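Local coordinates for galactan 1,3-beta-galactosidase (PDB 7BYS), which probably hydrolyses beta-1,3-galactan chains of arabinogalactans from their ends, as a family 43 glycoside hydrolase joined to a calcium-binding carbohydrate-binding module, at residues A[16-21]-A[35-40]; A[43-48]-A[66-71]; A[72-77]-A[122-127]; A[79-84]-A[97-102]; A[106-111]-A[134-139]. All blocks are in the same frame, centred on the assembly; numbering follows the deposited sequence.

Interaction 1: residues A[16-21]-A[35-40]; sequences TIQAHG and GEDKSH
Gln18 reaches from the loop before strand 22-27 onto the end of strand 30-36, within the first four-stranded antiparallel sheet, a blade of the family 43 beta-propeller. Its CB lies 3.5 Å from Asp37 OD1, and CG touches both that oxygen and Ser39 CB. A bend at chi2 (-72°) then lays the terminal amide against the backbone of Lys38 and Ser39. OE1 accepts a hydrogen bond of 3.0 Å from Lys38 N and another of 2.9 Å from His20 NE2. The two donors approach from opposite faces of the amide, each more than 40° out of its plane, whereas OE1 sits in the ring plane of His20. At the other tip Gln18 NE2 packs on Ser39 CA at 3.5 Å and donates to the carbonyl of Gly266. Asp37 OD1 accepts from Ser39 N, an Asx turn.

The backbones meet as one antiparallel hydrogen-bonded pair, His20 with Glu36; Glu36 N to His20 O measures 2.7 Å and is almost straight (176°). His20 CD2 also rests on Lys38 CG at 3.7 Å, while Lys38 NZ makes a salt bridge of 2.8 Å to Glu36 OE1. Glu36 OE2 accepts from the backbone N of Arg82, a residue of the galactose site.

These partners settle which way the amide is turned; the bond from His20 NE2 restrains the ring, and both ends of the buried Gln18 amide are paired.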
# COMPACT_ATOMS: atom_id res chain seq x y z
N THR A 16 -10.45 -1.28 12.26
CA THR A 16 -9.52 -1.39 11.15
C THR A 16 -9.83 -0.35 10.07
O THR A 16 -10.99 -0.16 9.68
CB THR A 16 -9.58 -2.80 10.56
OG1 THR A 16 -9.49 -3.75 11.62
CG2 THR A 16 -8.41 -3.02 9.60
N ILE A 17 -8.80 0.36 9.62
CA ILE A 17 -8.98 1.38 8.58
C ILE A 17 -9.40 0.70 7.29
O ILE A 17 -8.81 -0.32 6.89
CB ILE A 17 -7.68 2.17 8.40
CG1 ILE A 17 -7.43 3.02 9.65
CG2 ILE A 17 -7.76 3.06 7.14
CD1 ILE A 17 -6.08 3.69 9.68
N GLN A 18 -10.43 1.25 6.64
CA GLN A 18 -10.98 0.74 5.38
C GLN A 18 -10.86 1.85 4.33
O GLN A 18 -11.82 2.56 4.05
CB GLN A 18 -12.42 0.31 5.57
CG GLN A 18 -12.55 -0.93 6.44
CD GLN A 18 -12.08 -2.18 5.73
OE1 GLN A 18 -11.85 -2.17 4.53
NE2 GLN A 18 -11.91 -3.26 6.49
N ALA A 19 -9.66 1.98 3.76
CA ALA A 19 -9.38 3.04 2.79
C ALA A 19 -8.36 2.53 1.77
O ALA A 19 -7.26 3.04 1.61
CB ALA A 19 -8.92 4.31 3.51
N HIS A 20 -8.72 1.44 1.08
CA HIS A 20 -7.85 0.85 0.08
C HIS A 20 -7.86 1.69 -1.20
O HIS A 20 -8.81 2.42 -1.47
CB HIS A 20 -8.31 -0.58 -0.17
CG HIS A 20 -8.60 -1.33 1.11
ND1 HIS A 20 -7.62 -1.99 1.81
CD2 HIS A 20 -9.74 -1.47 1.82
CE1 HIS A 20 -8.15 -2.53 2.90
NE2 HIS A 20 -9.44 -2.24 2.93
N GLY A 21 -6.79 1.59 -1.98
CA GLY A 21 -6.70 2.44 -3.16
C GLY A 21 -6.58 3.91 -2.81
O GLY A 21 -7.23 4.75 -3.46
N GLY A 35 -10.63 6.35 0.56
CA GLY A 35 -10.31 5.05 0.02
C GLY A 35 -11.55 4.20 -0.11
O GLY A 35 -12.66 4.61 0.22
N GLU A 36 -11.33 2.99 -0.62
CA GLU A 36 -12.40 2.00 -0.76
C GLU A 36 -12.66 1.32 0.58
O GLU A 36 -11.75 0.77 1.20
CB GLU A 36 -11.98 0.95 -1.78
CG GLU A 36 -11.51 1.52 -3.11
CD GLU A 36 -10.51 0.62 -3.81
OE1 GLU A 36 -10.34 -0.55 -3.38
OE2 GLU A 36 -9.86 1.07 -4.76
N ASP A 37 -13.93 1.32 1.01
CA ASP A 37 -14.33 0.56 2.19
C ASP A 37 -14.60 -0.87 1.75
O ASP A 37 -15.54 -1.13 1.00
CB ASP A 37 -15.57 1.19 2.81
CG ASP A 37 -16.02 0.51 4.09
OD1 ASP A 37 -15.59 -0.63 4.37
OD2 ASP A 37 -16.82 1.11 4.83
N LYS A 38 -13.77 -1.80 2.20
CA LYS A 38 -13.94 -3.20 1.82
C LYS A 38 -14.27 -4.06 3.03
O LYS A 38 -13.94 -5.25 3.06
CB LYS A 38 -12.71 -3.71 1.08
CG LYS A 38 -12.47 -2.99 -0.24
CD LYS A 38 -11.24 -3.50 -0.99
CE LYS A 38 -11.55 -3.80 -2.46
NZ LYS A 38 -12.21 -2.66 -3.19
N SER A 39 -14.95 -3.49 4.03
CA SER A 39 -15.10 -4.17 5.32
C SER A 39 -15.93 -5.44 5.23
O SER A 39 -15.87 -6.26 6.16
CB SER A 39 -15.70 -3.23 6.36
OG SER A 39 -16.94 -2.75 5.90
N HIS A 40 -16.71 -5.64 4.17
CA HIS A 40 -17.42 -6.90 4.01
C HIS A 40 -16.79 -7.80 2.95
O HIS A 40 -17.45 -8.68 2.39
CB HIS A 40 -18.92 -6.67 3.83
CG HIS A 40 -19.57 -6.14 5.07
ND1 HIS A 40 -20.46 -5.08 5.06
CD2 HIS A 40 -19.42 -6.49 6.37
CE1 HIS A 40 -20.85 -4.82 6.30
NE2 HIS A 40 -20.23 -5.66 7.11

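Interaction 2: residues A[43-48]-A[66-71]; sequences ALFKAV and LSPIAG
Val48 and Leu66 form a single antiparallel hydrogen-bonded pair, Val48 N giving a 3.0 Å bond to Leu66 O and Leu66 N a longer one of 3.3 Å to Val48 O. Leu66 O also receives a CA-H...O contact from Ala47 CA. Beside the bridge the two CB atoms, of Val48 and Leu66, stand 3.8 Å apart.

Phe45 brings the aromatic ring of the contact. Its CG is anti to the backbone N (chi1 -178°), which sends the ring across to Leu66-Pro68. There CZ lies 3.6 Å from Leu66 O and CE2 3.6 Å from Pro68 N, both oblique to the ring, while CD2 of Phe45 meets Pro68 CG at 3.9 Å. Val80 adds to this packing, touching both Phe45 and Val48, and Phe98 lies against Leu66. The contact thus ties the loop between strands 30-36 and 48-53 to the connection leading to strand 79-88.

Polar links here are backbone bonds alone, and the side chains meet through carbon. Pro68 has no N-H and presents CD to Lys46 O at 3.2 Å, consistent with the pairing stopping after one bridge.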
# COMPACT_ATOMS: atom_id res chain seq x y z
N ALA A 43 -15.51 -6.91 -3.55
CA ALA A 43 -14.90 -6.08 -4.58
C ALA A 43 -15.83 -4.98 -5.05
O ALA A 43 -15.40 -4.10 -5.81
CB ALA A 43 -14.49 -6.96 -5.76
N LEU A 44 -17.09 -5.01 -4.62
CA LEU A 44 -18.12 -4.09 -5.08
C LEU A 44 -18.23 -2.91 -4.12
O LEU A 44 -17.68 -2.90 -3.02
CB LEU A 44 -19.46 -4.82 -5.19
CG LEU A 44 -19.37 -6.12 -5.99
CD1 LEU A 44 -20.71 -6.85 -6.00
CD2 LEU A 44 -18.90 -5.83 -7.40
N PHE A 45 -18.98 -1.90 -4.55
CA PHE A 45 -18.97 -0.62 -3.87
C PHE A 45 -19.77 -0.66 -2.58
O PHE A 45 -20.97 -0.98 -2.59
CB PHE A 45 -19.53 0.45 -4.80
CG PHE A 45 -19.52 1.84 -4.22
CD1 PHE A 45 -18.42 2.31 -3.52
CD2 PHE A 45 -20.59 2.69 -4.42
CE1 PHE A 45 -18.39 3.59 -3.02
CE2 PHE A 45 -20.57 3.98 -3.92
CZ PHE A 45 -19.47 4.42 -3.21
N LYS A 46 -19.11 -0.34 -1.47
CA LYS A 46 -19.76 -0.07 -0.20
C LYS A 46 -19.70 1.41 0.17
O LYS A 46 -20.72 2.00 0.49
CB LYS A 46 -19.13 -0.90 0.92
CG LYS A 46 -19.73 -0.61 2.30
CD LYS A 46 -19.12 -1.51 3.36
CE LYS A 46 -19.62 -1.15 4.75
NZ LYS A 46 -21.03 -1.60 4.95
N ALA A 47 -18.50 2.01 0.12
CA ALA A 47 -18.38 3.44 0.38
C ALA A 47 -16.99 3.90 -0.01
O ALA A 47 -16.04 3.11 -0.03
CB ALA A 47 -18.62 3.76 1.86
N VAL A 48 -16.87 5.20 -0.30
CA VAL A 48 -15.59 5.88 -0.23
C VAL A 48 -15.51 6.46 1.18
O VAL A 48 -16.32 7.32 1.54
CB VAL A 48 -15.45 6.98 -1.29
CG1 VAL A 48 -14.13 7.75 -1.09
CG2 VAL A 48 -15.49 6.39 -2.70
N LEU A 66 -18.55 9.13 -0.03
CA LEU A 66 -19.42 8.73 -1.13
C LEU A 66 -20.13 7.44 -0.76
O LEU A 66 -19.52 6.51 -0.23
CB LEU A 66 -18.64 8.57 -2.46
CG LEU A 66 -19.55 8.41 -3.69
CD1 LEU A 66 -20.23 9.74 -3.97
CD2 LEU A 66 -18.75 7.94 -4.90
N SER A 67 -21.42 7.39 -1.04
CA SER A 67 -22.26 6.27 -0.66
C SER A 67 -22.99 5.75 -1.88
O SER A 67 -23.15 6.48 -2.87
CB SER A 67 -23.28 6.70 0.41
OG SER A 67 -22.60 7.15 1.57
N PRO A 68 -23.44 4.50 -1.86
CA PRO A 68 -24.07 3.92 -3.05
C PRO A 68 -25.43 4.51 -3.36
O PRO A 68 -26.13 5.03 -2.48
CB PRO A 68 -24.19 2.43 -2.71
CG PRO A 68 -23.21 2.22 -1.61
CD PRO A 68 -23.22 3.48 -0.82
N ILE A 69 -25.80 4.43 -4.63
CA ILE A 69 -27.14 4.77 -5.09
C ILE A 69 -27.62 3.63 -5.97
O ILE A 69 -27.03 3.34 -7.02
CB ILE A 69 -27.17 6.09 -5.88
CG1 ILE A 69 -26.55 7.24 -5.07
CG2 ILE A 69 -28.60 6.44 -6.26
CD1 ILE A 69 -26.50 8.56 -5.84
N ALA A 70 -28.71 2.98 -5.55
CA ALA A 70 -29.26 1.88 -6.31
C ALA A 70 -29.69 2.36 -7.69
O ALA A 70 -30.16 3.49 -7.86
CB ALA A 70 -30.46 1.27 -5.57
N GLY A 71 -29.49 1.50 -8.69
CA GLY A 71 -29.91 1.82 -10.04
C GLY A 71 -28.98 2.73 -10.81
O GLY A 71 -29.33 3.16 -11.91

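Interaction 3: residues A[72-77]-A[122-127]; sequences TMISTS and YTYKGS
Tyr124 and Ile74 carry this contact, in which a type I beta turn, Thr72 to Ser75, is set against strand 123-128, the outermost strand of one four-stranded blade of the family 43 beta-propeller. The turn is closed by Ser75 N to Thr72 O at 3.1 Å. It is stiffened by an ST turn, Ile74 N to Thr72 OG1, whose hydroxyl is also bonded to Ile69 O.

Ile74 lies along one face of the Tyr124 ring, the two side chains sliding past each other in opposite directions. With chi1 at 64°, CG1 stands between the backbone N and the carbonyl carbon, and both branches reach the ring. CG2 makes a CH-pi contact 3.9 Å from the ring centroid and only 16° off its normal, and CG1 lies 3.8 Å from CD2 of Tyr124. CD1 continues to the root of the tyrosine, touching its CB and CG. The opposite face is covered by Gly126 N, 3.4 Å above the ring plane, so the ring is sandwiched.

At its edge, Tyr124 OH shares a 2.6 Å hydrogen bond with Ser127 OG, which is bonded in turn to Ser100 OG on strand 93-101 of the same sheet. Replacing Tyr124 by a leucine would probably leave Ile74 without a flat surface to lie on and deprive Ser127 OG of one of its partners.

Met73 approaches the hydroxyl, its CB 3.6 Å from Tyr124 OH. A water completes the junction, accepting from Met73 N at 2.7 Å and hydrogen-bonding Tyr124 OH at 3.1 Å.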
# COMPACT_ATOMS: atom_id res chain seq x y z
N THR A 72 -27.80 3.04 -10.28
CA THR A 72 -26.81 3.84 -10.96
C THR A 72 -25.52 3.04 -11.08
O THR A 72 -25.41 1.93 -10.55
CB THR A 72 -26.49 5.12 -10.18
OG1 THR A 72 -25.74 4.77 -9.00
CG2 THR A 72 -27.76 5.86 -9.80
N MET A 73 -24.53 3.64 -11.73
CA MET A 73 -23.22 3.02 -11.82
C MET A 73 -22.45 3.08 -10.51
O MET A 73 -21.35 2.52 -10.44
CB MET A 73 -22.40 3.68 -12.93
CG MET A 73 -22.91 3.39 -14.32
SD MET A 73 -21.64 2.63 -15.34
CE MET A 73 -21.33 1.15 -14.39
N ILE A 74 -22.98 3.73 -9.47
CA ILE A 74 -22.40 3.64 -8.14
C ILE A 74 -23.33 2.87 -7.20
O ILE A 74 -23.40 3.17 -6.00
CB ILE A 74 -21.97 5.00 -7.56
CG1 ILE A 74 -23.16 5.95 -7.36
CG2 ILE A 74 -20.88 5.64 -8.45
CD1 ILE A 74 -22.86 7.04 -6.34
N SER A 75 -24.02 1.86 -7.73
CA SER A 75 -24.77 0.94 -6.88
C SER A 75 -23.82 -0.03 -6.17
O SER A 75 -22.62 -0.12 -6.47
CB SER A 75 -25.74 0.12 -7.73
OG SER A 75 -25.05 -0.87 -8.46
N THR A 76 -24.37 -0.78 -5.21
CA THR A 76 -23.57 -1.78 -4.50
C THR A 76 -23.24 -2.99 -5.35
O THR A 76 -22.57 -3.91 -4.85
CB THR A 76 -24.27 -2.25 -3.22
OG1 THR A 76 -25.58 -2.76 -3.55
CG2 THR A 76 -24.41 -1.12 -2.24
N SER A 77 -23.69 -3.03 -6.60
CA SER A 77 -23.31 -4.08 -7.54
C SER A 77 -22.25 -3.61 -8.53
O SER A 77 -21.87 -4.37 -9.42
CB SER A 77 -24.54 -4.59 -8.29
OG SER A 77 -25.57 -4.93 -7.39
N TYR A 122 -20.15 13.68 -0.78
CA TYR A 122 -20.04 14.14 -2.15
C TYR A 122 -21.30 13.79 -2.94
O TYR A 122 -22.03 12.85 -2.60
CB TYR A 122 -18.81 13.53 -2.83
CG TYR A 122 -17.50 14.14 -2.37
CD1 TYR A 122 -17.06 13.99 -1.06
CD2 TYR A 122 -16.71 14.88 -3.26
CE1 TYR A 122 -15.88 14.57 -0.63
CE2 TYR A 122 -15.52 15.45 -2.84
CZ TYR A 122 -15.11 15.29 -1.53
OH TYR A 122 -13.95 15.85 -1.08
N THR A 123 -21.52 14.53 -4.02
CA THR A 123 -22.66 14.33 -4.91
C THR A 123 -22.15 13.83 -6.25
O THR A 123 -21.38 14.53 -6.93
CB THR A 123 -23.46 15.63 -5.07
OG1 THR A 123 -22.59 16.68 -5.49
CG2 THR A 123 -24.13 16.02 -3.77
N TYR A 124 -22.56 12.62 -6.62
CA TYR A 124 -22.10 11.98 -7.84
C TYR A 124 -22.69 12.69 -9.05
O TYR A 124 -23.89 13.00 -9.09
CB TYR A 124 -22.56 10.53 -7.79
CG TYR A 124 -22.39 9.68 -9.03
CD1 TYR A 124 -21.14 9.45 -9.59
CD2 TYR A 124 -23.49 9.05 -9.60
CE1 TYR A 124 -20.99 8.64 -10.70
CE2 TYR A 124 -23.35 8.25 -10.71
CZ TYR A 124 -22.10 8.03 -11.25
OH TYR A 124 -22.01 7.22 -12.35
N LYS A 125 -21.84 12.95 -10.05
CA LYS A 125 -22.22 13.67 -11.25
C LYS A 125 -22.35 12.76 -12.47
O LYS A 125 -22.76 13.24 -13.53
CB LYS A 125 -21.18 14.76 -11.57
CG LYS A 125 -21.01 15.81 -10.48
CD LYS A 125 -22.31 16.57 -10.24
CE LYS A 125 -22.05 18.07 -10.15
NZ LYS A 125 -21.28 18.59 -11.33
N GLY A 126 -22.00 11.49 -12.34
CA GLY A 126 -22.03 10.60 -13.49
C GLY A 126 -20.68 10.01 -13.85
O GLY A 126 -19.62 10.49 -13.42
N SER A 127 -20.72 8.95 -14.66
CA SER A 127 -19.52 8.28 -15.14
C SER A 127 -19.41 8.39 -16.65
O SER A 127 -20.43 8.49 -17.36
CB SER A 127 -19.52 6.81 -14.71
OG SER A 127 -19.60 6.70 -13.30
O HOH W 1 -24.80 6.00 -13.05

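Interaction 4: residues A[79-84]-A[97-102]; sequences VVERPK and WFHSDS
Val79 to Lys84 pair with Trp97 to Asp101 as the two strands of an antiparallel beta-hairpin, the first two strands of a propeller blade. Their axes run 158° apart and approach to 4.7 Å. Three hydrogen-bonded pairs, Val79-Asp101, Glu81-His99 and Lys84-Trp97, hold the ladder, each with two backbone N-H...O bonds. Between the second and third the register slips by one residue, a beta bulge at Arg82, whose phi is positive (52°). Glu81 and Arg82 bind galactose in the ligand-bound enzyme.

Packing is tight where Val80 crosses the Phe98 ring obliquely, CG1 to CD2 3.6 Å, and CG2 reaches CE2 of the same ring. Leu66 and Ile74 pack on Phe98 too. Even on this face a water bridges Val79 O and Ser100 OG.

The part around Glu81 and His99 is more open and hydrated. The two lie side by side, carboxylate and ring 81° apart, with Glu81 OE1 and His99 ND1 separated by 3.5 Å. Glu81 OE2 is held by Tyr105 OH. Behind the histidine, Asp101 OD2 takes a 2.6 Å hydrogen bond from His99 NE2 on its anti lone pair, nearly in the imidazole plane, while OD1 accepts from Ser102 N and from the backbone N atoms of Ala107 and Ala108. An alanine in place of Asp101 would leave His99 NE2 without this acceptor and is likely to let the ring turn away from Glu81.

A water joins the front of the pair: it donates to Glu81 OE1 at 2.8 Å and lies 2.7 Å from His99 ND1, in the plane of the ring.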
# COMPACT_ATOMS: atom_id res chain seq x y z
N VAL A 79 -18.44 -1.19 -9.34
CA VAL A 79 -17.07 -1.02 -8.87
C VAL A 79 -16.77 0.47 -8.74
O VAL A 79 -17.01 1.25 -9.67
CB VAL A 79 -16.08 -1.70 -9.84
CG1 VAL A 79 -14.66 -1.30 -9.50
CG2 VAL A 79 -16.25 -3.22 -9.80
N VAL A 80 -16.25 0.87 -7.58
CA VAL A 80 -15.75 2.22 -7.35
C VAL A 80 -14.37 2.05 -6.74
O VAL A 80 -14.25 1.55 -5.62
CB VAL A 80 -16.66 3.02 -6.41
CG1 VAL A 80 -15.96 4.32 -5.99
CG2 VAL A 80 -17.99 3.33 -7.08
N GLU A 81 -13.32 2.45 -7.48
CA GLU A 81 -11.96 2.16 -7.07
C GLU A 81 -11.08 3.39 -7.14
O GLU A 81 -11.31 4.29 -7.96
CB GLU A 81 -11.33 1.03 -7.90
CG GLU A 81 -11.88 -0.35 -7.52
CD GLU A 81 -11.40 -1.48 -8.41
OE1 GLU A 81 -10.66 -1.23 -9.37
OE2 GLU A 81 -11.76 -2.64 -8.14
N ARG A 82 -10.06 3.40 -6.30
CA ARG A 82 -8.98 4.38 -6.33
C ARG A 82 -9.47 5.83 -6.34
O ARG A 82 -9.11 6.61 -7.22
CB ARG A 82 -8.03 4.10 -7.49
CG ARG A 82 -7.33 2.74 -7.35
CD ARG A 82 -6.42 2.41 -8.53
NE ARG A 82 -5.83 1.08 -8.37
CZ ARG A 82 -4.80 0.79 -7.59
NH1 ARG A 82 -4.17 1.74 -6.91
NH2 ARG A 82 -4.36 -0.46 -7.51
N PRO A 83 -10.28 6.23 -5.36
CA PRO A 83 -10.74 7.62 -5.31
C PRO A 83 -9.57 8.57 -5.12
O PRO A 83 -8.56 8.24 -4.50
CB PRO A 83 -11.66 7.64 -4.09
CG PRO A 83 -11.06 6.57 -3.18
CD PRO A 83 -10.63 5.49 -4.13
N LYS A 84 -9.72 9.77 -5.67
CA LYS A 84 -8.72 10.84 -5.58
C LYS A 84 -9.51 12.13 -5.46
O LYS A 84 -10.56 12.26 -6.08
CB LYS A 84 -7.85 10.89 -6.86
CG LYS A 84 -7.14 9.57 -7.22
CD LYS A 84 -5.96 9.27 -6.30
CE LYS A 84 -5.51 7.83 -6.47
NZ LYS A 84 -6.23 6.87 -5.54
N TRP A 97 -12.47 12.12 -8.21
CA TRP A 97 -12.50 11.22 -9.36
C TRP A 97 -12.26 9.79 -8.88
O TRP A 97 -11.62 9.56 -7.85
CB TRP A 97 -11.43 11.58 -10.39
CG TRP A 97 -11.72 12.84 -11.16
CD1 TRP A 97 -11.93 14.08 -10.63
CD2 TRP A 97 -11.83 12.97 -12.58
NE1 TRP A 97 -12.18 14.98 -11.64
CE2 TRP A 97 -12.11 14.33 -12.85
CE3 TRP A 97 -11.73 12.08 -13.65
CZ2 TRP A 97 -12.30 14.81 -14.15
CZ3 TRP A 97 -11.91 12.56 -14.95
CH2 TRP A 97 -12.19 13.91 -15.18
N PHE A 98 -12.81 8.83 -9.62
CA PHE A 98 -12.60 7.43 -9.28
C PHE A 98 -12.76 6.58 -10.53
O PHE A 98 -13.35 7.00 -11.52
CB PHE A 98 -13.53 6.97 -8.15
CG PHE A 98 -15.00 7.23 -8.40
CD1 PHE A 98 -15.59 8.42 -7.99
CD2 PHE A 98 -15.79 6.28 -9.02
CE1 PHE A 98 -16.95 8.66 -8.19
CE2 PHE A 98 -17.16 6.51 -9.22
CZ PHE A 98 -17.73 7.70 -8.81
N HIS A 99 -12.23 5.36 -10.46
CA HIS A 99 -12.47 4.36 -11.49
C HIS A 99 -13.87 3.81 -11.27
O HIS A 99 -14.17 3.29 -10.18
CB HIS A 99 -11.41 3.26 -11.37
CG HIS A 99 -11.64 2.07 -12.25
ND1 HIS A 99 -10.92 0.90 -12.08
CD2 HIS A 99 -12.47 1.85 -13.30
CE1 HIS A 99 -11.31 0.01 -12.98
NE2 HIS A 99 -12.25 0.56 -13.73
N SER A 100 -14.72 3.96 -12.27
CA SER A 100 -16.11 3.52 -12.22
C SER A 100 -16.26 2.35 -13.18
O SER A 100 -15.89 2.45 -14.36
CB SER A 100 -17.01 4.69 -12.62
OG SER A 100 -18.37 4.30 -12.75
N ASP A 101 -16.76 1.22 -12.69
CA ASP A 101 -16.81 0.06 -13.57
C ASP A 101 -17.96 -0.87 -13.18
O ASP A 101 -18.62 -0.70 -12.15
CB ASP A 101 -15.47 -0.70 -13.59
CG ASP A 101 -15.02 -1.05 -15.00
OD1 ASP A 101 -15.87 -1.56 -15.78
OD2 ASP A 101 -13.84 -0.80 -15.35
N SER A 102 -18.20 -1.84 -14.07
CA SER A 102 -19.00 -3.02 -13.79
C SER A 102 -18.14 -4.08 -13.13
O SER A 102 -16.91 -4.00 -13.12
CB SER A 102 -19.61 -3.55 -15.09
OG SER A 102 -18.60 -3.89 -16.02
O HOH W 2 -18.81 3.31 -10.32
O HOH W 3 -8.88 0.73 -10.31

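Interaction 5: residues A[106-111]-A[134-139]; sequences GAAMVG and DSRDES
Ala108 and Arg136 meet methyl to flat face: CB of Ala108 stands 3.4 Å above the guanidinium plane, over its centre, and 3.5 Å from CZ of Arg136. The arginine gets there by doubling back. Its CB leaves the backbone heading away from the segment 106-111, the chain is extended from CG to NE, and a turn at chi4 (84°) brings the flat group over the methyl. Polar bonds hold it there, among them a 3.0 Å salt bridge from NH1 to Asp134 OD2, from within the guanidinium plane but from above that of the carboxylate, and a bond from NH2 to the carbonyl of Tyr105. Asp134 OD1 is bridged separately to Lys129 NZ.

Ser135 takes a different course. Its OG is anti to the backbone N (chi1 180°), which places the hydroxyl 3.3 Å from CG1 of Val110. In that position it donates to a water at 2.7 Å, and the same water gives hydrogen bonds to Met109 O at 2.9 Å and to Arg136 O at 2.7 Å. The direct backbone link is Ser135 N to Ala108 O, 3.0 Å long and straight at the hydrogen (166°).

With one direct bond and a water bonded to three protein atoms in place of a continuous ladder, the arrangement is a junction between successive blades of the family 43 beta-propeller, strand 109-115 in one and 138-142 in the next, and the segment 134-139 carries the galactose-binding Asp137.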
# COMPACT_ATOMS: atom_id res chain seq x y z
N GLY A 106 -15.67 -4.40 -17.63
CA GLY A 106 -15.88 -4.15 -19.04
C GLY A 106 -16.31 -2.75 -19.41
O GLY A 106 -16.28 -2.41 -20.59
N ALA A 107 -16.70 -1.93 -18.43
CA ALA A 107 -17.20 -0.58 -18.70
C ALA A 107 -16.09 0.46 -18.81
O ALA A 107 -16.20 1.38 -19.62
CB ALA A 107 -18.21 -0.17 -17.61
N ALA A 108 -15.04 0.33 -17.99
CA ALA A 108 -13.82 1.15 -18.09
C ALA A 108 -14.11 2.65 -18.17
O ALA A 108 -13.76 3.32 -19.14
CB ALA A 108 -12.96 0.68 -19.27
N MET A 109 -14.71 3.17 -17.11
CA MET A 109 -15.06 4.58 -17.04
C MET A 109 -14.40 5.25 -15.83
O MET A 109 -13.82 4.60 -14.96
CB MET A 109 -16.58 4.75 -16.96
CG MET A 109 -17.28 4.29 -18.22
SD MET A 109 -19.07 4.20 -18.00
CE MET A 109 -19.60 3.78 -19.66
N VAL A 110 -14.48 6.59 -15.82
CA VAL A 110 -14.20 7.38 -14.64
C VAL A 110 -15.54 7.84 -14.09
O VAL A 110 -16.55 7.92 -14.81
CB VAL A 110 -13.28 8.60 -14.89
CG1 VAL A 110 -11.88 8.17 -15.29
CG2 VAL A 110 -13.89 9.54 -15.93
N GLY A 111 -15.58 8.13 -12.80
CA GLY A 111 -16.71 8.80 -12.18
C GLY A 111 -16.22 10.06 -11.50
O GLY A 111 -15.06 10.16 -11.09
N ASP A 134 -11.06 3.95 -23.01
CA ASP A 134 -11.08 3.25 -21.74
C ASP A 134 -10.31 4.01 -20.67
O ASP A 134 -9.27 4.63 -20.94
CB ASP A 134 -10.37 1.90 -21.87
CG ASP A 134 -11.15 0.88 -22.65
OD1 ASP A 134 -12.30 1.16 -23.07
OD2 ASP A 134 -10.60 -0.23 -22.85
N SER A 135 -10.80 3.91 -19.45
CA SER A 135 -10.03 4.29 -18.27
C SER A 135 -10.32 3.26 -17.19
O SER A 135 -11.48 3.07 -16.81
CB SER A 135 -10.43 5.69 -17.81
OG SER A 135 -9.69 6.08 -16.65
N ARG A 136 -9.26 2.61 -16.69
CA ARG A 136 -9.42 1.67 -15.59
C ARG A 136 -8.69 2.21 -14.37
O ARG A 136 -9.14 3.20 -13.80
CB ARG A 136 -9.06 0.24 -16.02
CG ARG A 136 -10.13 -0.36 -16.91
CD ARG A 136 -9.81 -1.79 -17.33
NE ARG A 136 -10.89 -2.37 -18.13
CZ ARG A 136 -11.03 -2.20 -19.44
NH1 ARG A 136 -10.20 -1.43 -20.13
NH2 ARG A 136 -12.05 -2.77 -20.07
N ASP A 137 -7.56 1.63 -13.95
CA ASP A 137 -6.82 2.25 -12.86
C ASP A 137 -6.48 3.68 -13.24
O ASP A 137 -6.09 3.96 -14.37
CB ASP A 137 -5.48 1.53 -12.64
CG ASP A 137 -5.59 0.27 -11.81
OD1 ASP A 137 -6.71 -0.21 -11.56
OD2 ASP A 137 -4.53 -0.26 -11.46
N GLU A 138 -6.64 4.60 -12.28
CA GLU A 138 -6.40 6.00 -12.57
C GLU A 138 -5.85 6.69 -11.33
O GLU A 138 -5.93 6.17 -10.21
CB GLU A 138 -7.67 6.72 -13.08
CG GLU A 138 -8.94 6.53 -12.24
CD GLU A 138 -8.82 7.00 -10.80
OE1 GLU A 138 -9.16 6.21 -9.91
OE2 GLU A 138 -8.36 8.14 -10.54
N SER A 139 -5.31 7.89 -11.55
CA SER A 139 -5.08 8.82 -10.47
C SER A 139 -5.32 10.23 -11.00
O SER A 139 -5.50 10.43 -12.21
CB SER A 139 -3.68 8.65 -9.88
OG SER A 139 -3.46 9.52 -8.78
O HOH W 4 -10.98 5.05 -14.50

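How the interactions relate
The five contacts all lie in the family 43 catalytic region and follow one another round part of its propeller. Interaction 1 joins the loop entering the first sheet to its strand 30-36, and interaction 2, its centre about 12 Å away, leads from that sheet to the next. Interactions 3 and 4, with centres about 9 Å apart, share the sheet running from strand 79-88 to strand 123-128, and interaction 4 falls within the chain spanned by interaction 3. Interaction 5, its centre about 7 Å from that of interaction 4, crosses to the sheet beginning with 138-142. Glu81 and Arg82 in one blade and Asp137 in the next, with Gln242, contribute to the galactose site.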